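Local coordinates for demethylmenaquinone Methyltransferase (Thermus thermophilus, PDB 1J3L), which is of unstated function but belongs to the RraA-like family, with a mixed alpha/beta fold and an assembly of three chains, at residues K23-R28 / E99-V104; G66-A71 / A110-P115; R80-G85 / E103-L108. One frame throughout, in Å; residues are numbered along the deposited sequence.

Contact 1: K23-R28 / E99-V104; sequences KSFGGR and EELREV
Phe-25, Gly-27 and Arg-102 give up the most surface where the loop after strand 23-24 runs past helix 98-101 and the turn after it. The carbonyl of Phe-25 points at the backbone of Arg-102. Its O lies 3.1 Å from Arg-102 CA in a C-H...O contact with an angle of 126° at the hydrogen; the N-H of Arg-102 is also close to this oxygen but is too poorly aimed to bond to it. The side chain of Phe-25 meets the helix through its root rather than its ring: CB rests 3.9 Å from CD1 of Leu-101. The ring turns away from the helix, where it packs on Ala-110 and Val-95.

Gly-27 is held by its backbone. Its N donates to Val-104 O over 2.9 Å, and its CA comes within 3.4 Å of Arg-102 O. The two chains can run this close together because Gly-27 has no side chain.

Arg-102 reaches back to the loop. A bend at chi2 (78°) brings NH1 obliquely beside the glycine pair, 3.6 Å from Gly-27 CA and 3.7 Å from Gly-26 O. This is an approach without a hydrogen bond. Leu-101 points toward the loop of 23-28, and its side chain also packs on Leu-108 and Ala-78.

The carbonyl that Gly-27 uses belongs to the last residue of a type I beta turn, Leu-101 to Val-104, closed by Val-104 N on Leu-101 O. Here the turn follows helix 98-101, which lies in the connection between the parallel neighbouring strands 88-92 and 107-110, a beta-alpha-beta unit.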
# COMPACT_ATOMS: atom_id res chain seq x y z
N LYS A 23 4.21 6.02 2.61
CA LYS A 23 4.07 5.35 3.89
C LYS A 23 4.61 6.33 4.93
O LYS A 23 5.49 7.12 4.63
CB LYS A 23 4.88 4.05 3.91
CG LYS A 23 4.52 3.11 2.77
CD LYS A 23 4.96 1.67 3.03
CE LYS A 23 4.65 0.78 1.83
NZ LYS A 23 4.75 -0.67 2.16
N SER A 24 4.05 6.30 6.13
CA SER A 24 4.50 7.19 7.18
C SER A 24 5.53 6.42 8.00
O SER A 24 5.21 5.41 8.63
CB SER A 24 3.32 7.63 8.05
OG SER A 24 3.64 8.78 8.80
N PHE A 25 6.77 6.90 8.00
CA PHE A 25 7.84 6.24 8.74
C PHE A 25 8.30 7.02 9.98
O PHE A 25 8.93 6.45 10.87
CB PHE A 25 9.05 6.02 7.81
CG PHE A 25 8.81 5.06 6.68
CD1 PHE A 25 8.86 3.69 6.89
CD2 PHE A 25 8.57 5.53 5.39
CE1 PHE A 25 8.69 2.80 5.83
CE2 PHE A 25 8.40 4.65 4.33
CZ PHE A 25 8.46 3.28 4.54
N GLY A 26 8.00 8.32 10.03
CA GLY A 26 8.43 9.13 11.15
C GLY A 26 7.53 9.04 12.38
O GLY A 26 6.50 8.39 12.35
N GLY A 27 7.94 9.70 13.45
CA GLY A 27 7.15 9.68 14.67
C GLY A 27 5.97 10.65 14.62
O GLY A 27 5.11 10.62 15.50
N ARG A 28 5.93 11.51 13.61
CA ARG A 28 4.83 12.46 13.46
C ARG A 28 4.00 12.12 12.24
O ARG A 28 4.52 12.07 11.12
CB ARG A 28 5.35 13.90 13.30
CG ARG A 28 6.24 14.41 14.42
CD ARG A 28 5.51 14.62 15.73
NE ARG A 28 6.43 15.16 16.73
CZ ARG A 28 6.12 15.38 18.00
NH1 ARG A 28 4.89 15.13 18.46
NH2 ARG A 28 7.04 15.85 18.83
N GLU A 99 12.71 0.93 11.77
CA GLU A 99 12.53 0.88 13.22
C GLU A 99 13.08 2.15 13.88
O GLU A 99 12.50 2.68 14.82
CB GLU A 99 13.21 -0.35 13.85
CG GLU A 99 12.78 -0.58 15.31
CD GLU A 99 13.58 -1.64 16.05
OE1 GLU A 99 13.86 -2.71 15.46
OE2 GLU A 99 13.91 -1.41 17.23
N GLU A 100 14.21 2.65 13.37
CA GLU A 100 14.79 3.87 13.92
C GLU A 100 14.03 5.15 13.50
O GLU A 100 13.89 6.08 14.29
CB GLU A 100 16.26 3.99 13.52
CG GLU A 100 17.19 3.00 14.23
CD GLU A 100 18.59 3.00 13.63
OE1 GLU A 100 19.10 4.10 13.33
OE2 GLU A 100 19.17 1.91 13.46
N LEU A 101 13.54 5.18 12.26
CA LEU A 101 12.83 6.36 11.78
C LEU A 101 11.59 6.64 12.63
O LEU A 101 11.30 7.80 12.95
CB LEU A 101 12.41 6.17 10.31
CG LEU A 101 13.53 5.93 9.28
CD1 LEU A 101 12.90 5.83 7.90
CD2 LEU A 101 14.57 7.05 9.30
N ARG A 102 10.88 5.57 12.99
CA ARG A 102 9.65 5.65 13.78
C ARG A 102 9.83 6.34 15.13
O ARG A 102 8.89 6.92 15.66
CB ARG A 102 9.11 4.24 14.03
CG ARG A 102 7.74 4.20 14.68
CD ARG A 102 6.64 4.49 13.65
NE ARG A 102 5.32 4.56 14.26
CZ ARG A 102 4.95 5.51 15.11
NH1 ARG A 102 5.79 6.48 15.44
NH2 ARG A 102 3.72 5.50 15.63
N GLU A 103 11.04 6.28 15.66
CA GLU A 103 11.36 6.87 16.95
C GLU A 103 11.79 8.33 16.94
O GLU A 103 12.02 8.90 18.00
CB GLU A 103 12.44 6.02 17.62
CG GLU A 103 11.90 4.68 18.09
CD GLU A 103 12.98 3.75 18.59
OE1 GLU A 103 13.84 4.18 19.38
OE2 GLU A 103 12.94 2.57 18.19
N VAL A 104 11.91 8.93 15.76
CA VAL A 104 12.32 10.33 15.64
C VAL A 104 11.06 11.18 15.53
O VAL A 104 10.23 10.95 14.65
CB VAL A 104 13.21 10.55 14.40
CG1 VAL A 104 13.73 11.99 14.37
CG2 VAL A 104 14.37 9.56 14.41

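Contact 2: G66-A71 / A110-P115; sequences GSLRTA and ALAATP
Leu-111 opens the contact by standing its side chain across that of Leu-68, the two at about a right angle. Its CB meets the Leu-68 methyl CD2 at 3.9 Å, while its own CD1 reaches the backbone of Gly-66, 4.0 Å from the carbonyl O. Gly-66 has a positive phi, a conformation that suits glycine, and its backbone is tied to His-92.

The same methyl, Leu-68 CD2, also reaches Ala-112 CB, at 4.2 Å. One leucine branch thus spans two consecutive residues of the second segment. Pro-19 of the second subunit packs against Leu-68, and Ala-113 makes backbone hydrogen bonds to that subunit.

Thr-114 carries the largest share of the surface and the only direct hydrogen bond across the segments. Its hydroxyl OG1 donates to Leu-68 O over 2.7 Å, nearly in line with the carbonyl bond (166° at O). The same OG1 accepts a hydrogen bond from a water that also donates to Arg-69 O, so two successive carbonyls of the loop are gripped, one directly and one through solvent. The first torsion that sends OG1 to the Leu-68 carbonyl (chi1 -153°) sets CG2 against the Thr-70 to Ala-71 peptide, 3.4 Å from Ala-71 N. Ala-71 CB stands near the same methyl.

Within the loop, Ser-67 OG accepts from Arg-69 N, forming an ST turn. The contact joins the loop after strand 58-63 to the chain leaving strand 107-110, which includes the short strand 112-113 beside 94-95, as in alpha/beta folds where loops gather at the C-terminal strand ends, here beside a subunit interface.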
# COMPACT_ATOMS: atom_id res chain seq x y z
N GLY A 66 11.61 8.55 -7.71
CA GLY A 66 10.74 7.45 -7.32
C GLY A 66 11.45 6.13 -7.15
O GLY A 66 10.80 5.11 -6.90
N SER A 67 12.78 6.12 -7.26
CA SER A 67 13.54 4.88 -7.12
C SER A 67 13.43 4.23 -5.75
O SER A 67 13.43 4.91 -4.73
CB SER A 67 15.01 5.11 -7.41
OG SER A 67 15.74 3.91 -7.18
N LEU A 68 13.36 2.90 -5.73
CA LEU A 68 13.26 2.15 -4.49
C LEU A 68 14.51 1.28 -4.32
O LEU A 68 14.59 0.45 -3.40
CB LEU A 68 12.01 1.26 -4.51
CG LEU A 68 10.70 1.87 -5.03
CD1 LEU A 68 9.66 0.78 -5.13
CD2 LEU A 68 10.21 3.00 -4.10
N ARG A 69 15.48 1.47 -5.22
CA ARG A 69 16.73 0.71 -5.21
C ARG A 69 17.64 1.03 -4.04
O ARG A 69 18.32 0.14 -3.53
CB ARG A 69 17.53 0.98 -6.49
CG ARG A 69 17.20 0.14 -7.72
CD ARG A 69 18.08 0.64 -8.86
NE ARG A 69 18.05 -0.17 -10.07
CZ ARG A 69 18.73 0.14 -11.17
NH1 ARG A 69 19.48 1.24 -11.19
NH2 ARG A 69 18.67 -0.64 -12.24
N THR A 70 17.68 2.29 -3.63
CA THR A 70 18.54 2.68 -2.52
C THR A 70 17.81 3.65 -1.59
O THR A 70 16.85 4.29 -1.99
CB THR A 70 19.88 3.34 -3.01
OG1 THR A 70 19.61 4.63 -3.59
CG2 THR A 70 20.55 2.45 -4.06
N ALA A 71 18.29 3.74 -0.36
CA ALA A 71 17.68 4.62 0.63
C ALA A 71 18.32 6.01 0.58
O ALA A 71 19.54 6.14 0.54
CB ALA A 71 17.83 4.03 2.03
N ALA A 110 7.70 8.32 2.67
CA ALA A 110 8.48 7.73 1.60
C ALA A 110 7.58 6.72 0.92
O ALA A 110 6.54 6.35 1.45
CB ALA A 110 9.72 7.05 2.17
N LEU A 111 7.98 6.28 -0.27
CA LEU A 111 7.20 5.30 -1.01
C LEU A 111 7.43 3.92 -0.44
O LEU A 111 6.56 3.06 -0.49
CB LEU A 111 7.57 5.34 -2.50
CG LEU A 111 7.24 6.65 -3.23
CD1 LEU A 111 7.80 6.62 -4.64
CD2 LEU A 111 5.73 6.88 -3.23
N ALA A 112 8.62 3.71 0.12
CA ALA A 112 8.96 2.42 0.69
C ALA A 112 10.32 2.42 1.35
O ALA A 112 11.12 3.34 1.19
CB ALA A 112 8.94 1.36 -0.41
N ALA A 113 10.56 1.37 2.13
CA ALA A 113 11.85 1.19 2.78
C ALA A 113 12.63 0.21 1.88
O ALA A 113 12.03 -0.60 1.16
CB ALA A 113 11.67 0.61 4.19
N THR A 114 13.95 0.29 1.90
CA THR A 114 14.79 -0.58 1.10
C THR A 114 16.10 -0.72 1.88
O THR A 114 16.51 0.22 2.59
CB THR A 114 15.05 0.02 -0.31
OG1 THR A 114 15.30 -1.04 -1.24
CG2 THR A 114 16.24 0.97 -0.29
N PRO A 115 16.79 -1.87 1.76
CA PRO A 115 18.05 -2.16 2.46
C PRO A 115 19.34 -1.45 2.06
O PRO A 115 20.14 -1.09 2.92
CB PRO A 115 18.20 -3.68 2.31
CG PRO A 115 16.79 -4.16 2.08
CD PRO A 115 16.27 -3.09 1.13
O HOH W 1 17.96 -1.62 -1.50

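Contact 3: R80-G85 / E103-L108; sequences RAWEKG and EVPIGL
Trp-82 and Ile-106 bring the backbones closest, 6.3 Å between CA atoms, where the last turn of helix 75-83 passes the loop entering strand 107-110 with no hydrogen bond between the segments. Trp-82 gives the largest share of the surface. A chi1 of 176° turns the indole away from the backbone N, and it lies over Pro-105. The proline CG sits above one face, off toward the rim and 3.2 Å from Trp-82 NE1, while Pro-105 CD makes a CH-pi contact 4.0 Å from the centroid of the five-membered ring, 14° off its normal.

At the root of the indole, Val-104 CG1 touches Trp-82 CB at 3.5 Å, and Ile-106 CG2 lies obliquely 3.5 Å from Trp-82 CD1. The other isoleucine branch reaches Ala-81 CB with its CD1.

Each segment also has a turn: Pro-105 centres an inverse gamma turn, with Ile-106 N bonded to Val-104 O, and Gly-85 ends the helix in a Schellman motif. The end of helix 75-83 thus packs on the loop leading into strand 107-110; one turn earlier Ala-78 of the helix meets Leu-108 of the strand, as in helix-against-sheet packing of an alpha/beta fold.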
# COMPACT_ATOMS: atom_id res chain seq x y z
N ARG A 80 19.50 13.57 12.48
CA ARG A 80 20.17 14.83 12.20
C ARG A 80 19.13 15.90 11.84
O ARG A 80 19.16 17.01 12.38
CB ARG A 80 21.19 14.66 11.06
CG ARG A 80 22.25 15.73 11.06
CD ARG A 80 22.95 15.84 12.42
NE ARG A 80 23.64 17.12 12.52
CZ ARG A 80 23.81 17.80 13.64
NH1 ARG A 80 23.33 17.33 14.79
NH2 ARG A 80 24.42 18.97 13.62
N ALA A 81 18.20 15.56 10.94
CA ALA A 81 17.15 16.47 10.51
C ALA A 81 16.39 17.01 11.70
O ALA A 81 16.06 18.20 11.77
CB ALA A 81 16.18 15.77 9.56
N TRP A 82 16.13 16.13 12.66
CA TRP A 82 15.42 16.50 13.87
C TRP A 82 16.23 17.45 14.74
O TRP A 82 15.70 18.44 15.25
CB TRP A 82 15.05 15.26 14.67
CG TRP A 82 14.41 15.57 15.98
CD1 TRP A 82 13.26 16.28 16.18
CD2 TRP A 82 14.86 15.15 17.27
NE1 TRP A 82 12.96 16.31 17.51
CE2 TRP A 82 13.92 15.63 18.21
CE3 TRP A 82 15.96 14.40 17.72
CZ2 TRP A 82 14.05 15.39 19.58
CZ3 TRP A 82 16.08 14.17 19.09
CH2 TRP A 82 15.13 14.66 20.00
N GLU A 83 17.52 17.15 14.93
CA GLU A 83 18.39 17.99 15.75
C GLU A 83 18.51 19.39 15.12
O GLU A 83 18.70 20.37 15.82
CB GLU A 83 19.80 17.38 15.89
CG GLU A 83 19.82 15.96 16.47
CD GLU A 83 21.22 15.35 16.55
OE1 GLU A 83 21.99 15.43 15.57
OE2 GLU A 83 21.56 14.77 17.61
N LYS A 84 18.40 19.46 13.80
CA LYS A 84 18.50 20.72 13.09
C LYS A 84 17.16 21.46 13.00
O LYS A 84 17.06 22.51 12.38
CB LYS A 84 19.07 20.50 11.69
CG LYS A 84 20.59 20.38 11.66
CD LYS A 84 21.22 21.70 12.08
CE LYS A 84 22.72 21.62 12.13
NZ LYS A 84 23.28 22.95 12.45
N GLY A 85 16.12 20.87 13.61
CA GLY A 85 14.81 21.50 13.64
C GLY A 85 13.83 21.26 12.51
O GLY A 85 12.73 21.81 12.51
N GLU A 103 11.04 6.28 15.66
CA GLU A 103 11.36 6.87 16.95
C GLU A 103 11.79 8.33 16.94
O GLU A 103 12.02 8.90 18.00
CB GLU A 103 12.44 6.02 17.62
CG GLU A 103 11.90 4.68 18.09
CD GLU A 103 12.98 3.75 18.59
OE1 GLU A 103 13.84 4.18 19.38
OE2 GLU A 103 12.94 2.57 18.19
N VAL A 104 11.91 8.93 15.76
CA VAL A 104 12.32 10.33 15.64
C VAL A 104 11.06 11.18 15.53
O VAL A 104 10.23 10.95 14.65
CB VAL A 104 13.21 10.55 14.40
CG1 VAL A 104 13.73 11.99 14.37
CG2 VAL A 104 14.37 9.56 14.41
N PRO A 105 10.91 12.18 16.41
CA PRO A 105 9.72 13.05 16.38
C PRO A 105 9.66 14.10 15.29
O PRO A 105 9.63 15.29 15.56
CB PRO A 105 9.70 13.66 17.79
CG PRO A 105 11.16 13.76 18.13
CD PRO A 105 11.75 12.47 17.59
N ILE A 106 9.65 13.62 14.04
CA ILE A 106 9.55 14.46 12.86
C ILE A 106 8.70 13.68 11.87
O ILE A 106 8.52 12.47 12.02
CB ILE A 106 10.91 14.75 12.18
CG1 ILE A 106 11.55 13.43 11.71
CG2 ILE A 106 11.81 15.52 13.11
CD1 ILE A 106 12.80 13.63 10.90
N GLY A 107 8.18 14.38 10.87
CA GLY A 107 7.39 13.71 9.86
C GLY A 107 8.34 13.09 8.85
O GLY A 107 9.34 13.70 8.50
N LEU A 108 8.04 11.87 8.42
CA LEU A 108 8.87 11.18 7.43
C LEU A 108 8.05 10.28 6.49
O LEU A 108 7.63 9.18 6.86
CB LEU A 108 9.95 10.35 8.12
CG LEU A 108 11.00 11.12 8.92
CD1 LEU A 108 11.96 10.14 9.57
CD2 LEU A 108 11.75 12.08 7.99

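Overall arrangement
Contacts 1 and 3 lie close together, their centres about 9 Å apart, and share Glu-103 and Val-104. Backbone hydrogen bonds join 23-28 to 103-108 at Phe-25 with Leu-108 and at Arg-28 with Ile-106, so both contacts reach antiparallel neighbours of the main sheet. Contact 2 is farther off, about 15 Å from the centre of contact 1 and 19 Å from that of contact 3. It still touches contact 1 through Lys-23 and Phe-25 against Ala-110. Along the chain, the segments of contacts 1 and 2 alternate, and contact 3 falls between those of contact 2. Strand 107-110 therefore leads from the loop beside helix 75-83 to the chain near the second subunit.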